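Local coordinates for CMP/dCMP-type deaminase domain-containing protein (Aspergillus oryzae RIB40, PDB 7DRY), which probably deaminates a pyrimidine intermediate of riboflavin biosynthesis, using a zinc ion held in a cytidine deaminase (CDA) fold, at residues E11-A16 and R165-V170. Numbering follows the deposited sequence.
Sequences ECLSLA and REILEV
Leu13 reaches from helix 5-16 into the groove between Glu166, Ile167 and Val170 of helix 164-171, and its two methyls divide the work. CD1 does the close packing: it sits 3.7 Å from Val170 CB and 3.8 Å from Ile167 CA, touching main chain as well as side chain. What carries the branch across is the first torsion, setting CG anti to the backbone N (chi1 -165°) on a bond directed at the partner helix. One turn on, Ala16 CB meets Val170 CG1 at 3.9 Å, the alanine offering a single methyl and the valine most of the reach. Val170 CG1 also touches Leu13 CD1, while CG2 lies 3.7 Å from that same methyl.

The two helices run nearly parallel, at 14°, with axes 10.3 Å apart. In this CDA fold they lie side by side, helix 5-16 against strand 29-36 of the mixed sheet through Cys12 and Leu15 on Ile31, and helix 164-171 against loops through Ile167 on Thr98 and Val134; Cys12 also touches Thr98, just after strand 91-97. The zinc ion, bound by His61, Cys102 and Cys112, is about 13 Å from the Ala16 side chain.

Toward solvent the fit is looser. There Leu13 CD2 meets Glu166 CB at 3.9 Å and nears that residue's carbonyl oxygen, the side chains crossing near a right angle before the exposed glutamate runs on, extended beyond CG. On the side turned away from Leu13, a salt bridge within helix 164-171 joins Arg165 NE to the anti lone pair of Glu169 OE2 at 3.1 Å, in the guanidinium plane.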
# COMPACT_ATOMS: atom_id res chain seq x y z
N GLU A 11 2.16 -4.53 -11.43
CA GLU A 11 0.76 -4.90 -11.27
C GLU A 11 0.04 -3.91 -10.37
O GLU A 11 -1.12 -3.57 -10.62
CB GLU A 11 0.68 -6.33 -10.72
CG GLU A 11 1.14 -7.39 -11.73
CD GLU A 11 1.33 -8.77 -11.12
OE1 GLU A 11 1.20 -8.91 -9.89
OE2 GLU A 11 1.62 -9.71 -11.88
N CYS A 12 0.72 -3.42 -9.34
CA CYS A 12 0.14 -2.38 -8.50
C CYS A 12 -0.11 -1.12 -9.31
O CYS A 12 -1.11 -0.43 -9.11
CB CYS A 12 1.13 -2.07 -7.37
SG CYS A 12 1.13 -3.27 -6.02
N LEU A 13 0.81 -0.79 -10.22
CA LEU A 13 0.62 0.40 -11.04
C LEU A 13 -0.59 0.25 -11.96
O LEU A 13 -1.34 1.21 -12.17
CB LEU A 13 1.89 0.72 -11.82
CG LEU A 13 1.99 2.11 -12.43
CD1 LEU A 13 1.85 3.19 -11.36
CD2 LEU A 13 3.32 2.24 -13.15
N SER A 14 -0.81 -0.95 -12.50
CA SER A 14 -2.00 -1.17 -13.32
C SER A 14 -3.27 -0.95 -12.50
O SER A 14 -4.25 -0.40 -13.01
CB SER A 14 -1.95 -2.59 -13.87
OG SER A 14 -0.97 -2.66 -14.88
N LEU A 15 -3.26 -1.40 -11.24
CA LEU A 15 -4.39 -1.14 -10.35
C LEU A 15 -4.57 0.36 -10.12
O LEU A 15 -5.70 0.87 -10.14
CB LEU A 15 -4.18 -1.84 -9.01
CG LEU A 15 -4.42 -3.34 -9.05
CD1 LEU A 15 -3.89 -3.98 -7.79
CD2 LEU A 15 -5.91 -3.65 -9.22
N ALA A 16 -3.47 1.07 -9.89
CA ALA A 16 -3.53 2.51 -9.67
C ALA A 16 -4.20 3.23 -10.83
O ALA A 16 -4.87 4.25 -10.62
CB ALA A 16 -2.12 3.06 -9.48
N ARG A 165 9.56 7.13 -11.75
CA ARG A 165 8.92 8.14 -12.58
C ARG A 165 7.51 7.71 -12.97
O ARG A 165 6.57 8.50 -12.86
CB ARG A 165 9.76 8.46 -13.81
CG ARG A 165 9.06 9.48 -14.69
CD ARG A 165 9.94 10.10 -15.74
NE ARG A 165 9.11 11.02 -16.52
CZ ARG A 165 9.44 11.51 -17.71
NH1 ARG A 165 10.60 11.18 -18.27
NH2 ARG A 165 8.60 12.33 -18.33
N GLU A 166 7.35 6.45 -13.40
CA GLU A 166 6.03 5.98 -13.81
C GLU A 166 5.05 5.96 -12.65
O GLU A 166 3.87 6.30 -12.82
CB GLU A 166 6.14 4.58 -14.42
CG GLU A 166 6.81 4.58 -15.78
CD GLU A 166 7.18 3.19 -16.22
OE1 GLU A 166 6.33 2.51 -16.83
OE2 GLU A 166 8.33 2.77 -15.94
N ILE A 167 5.51 5.56 -11.47
CA ILE A 167 4.65 5.56 -10.29
C ILE A 167 4.14 6.97 -10.00
O ILE A 167 2.95 7.17 -9.74
CB ILE A 167 5.39 4.96 -9.09
CG1 ILE A 167 5.48 3.44 -9.26
CG2 ILE A 167 4.70 5.33 -7.77
CD1 ILE A 167 6.43 2.78 -8.26
N LEU A 168 5.02 7.97 -10.09
CA LEU A 168 4.63 9.34 -9.80
C LEU A 168 3.73 9.91 -10.90
O LEU A 168 2.74 10.59 -10.60
CB LEU A 168 5.87 10.21 -9.62
CG LEU A 168 6.66 9.90 -8.35
CD1 LEU A 168 8.04 10.53 -8.41
CD2 LEU A 168 5.90 10.38 -7.12
N GLU A 169 4.06 9.64 -12.17
CA GLU A 169 3.24 10.14 -13.27
C GLU A 169 1.81 9.66 -13.15
O GLU A 169 0.86 10.42 -13.38
CB GLU A 169 3.81 9.72 -14.63
CG GLU A 169 5.22 10.25 -14.95
CD GLU A 169 5.26 11.68 -15.42
OE1 GLU A 169 4.21 12.36 -15.41
OE2 GLU A 169 6.35 12.13 -15.81
N VAL A 170 1.62 8.38 -12.82
CA VAL A 170 0.28 7.85 -12.62
C VAL A 170 -0.35 8.48 -11.39
O VAL A 170 -1.50 8.94 -11.42
CB VAL A 170 0.34 6.32 -12.52
CG1 VAL A 170 -1.00 5.76 -12.02
CG2 VAL A 170 0.73 5.71 -13.87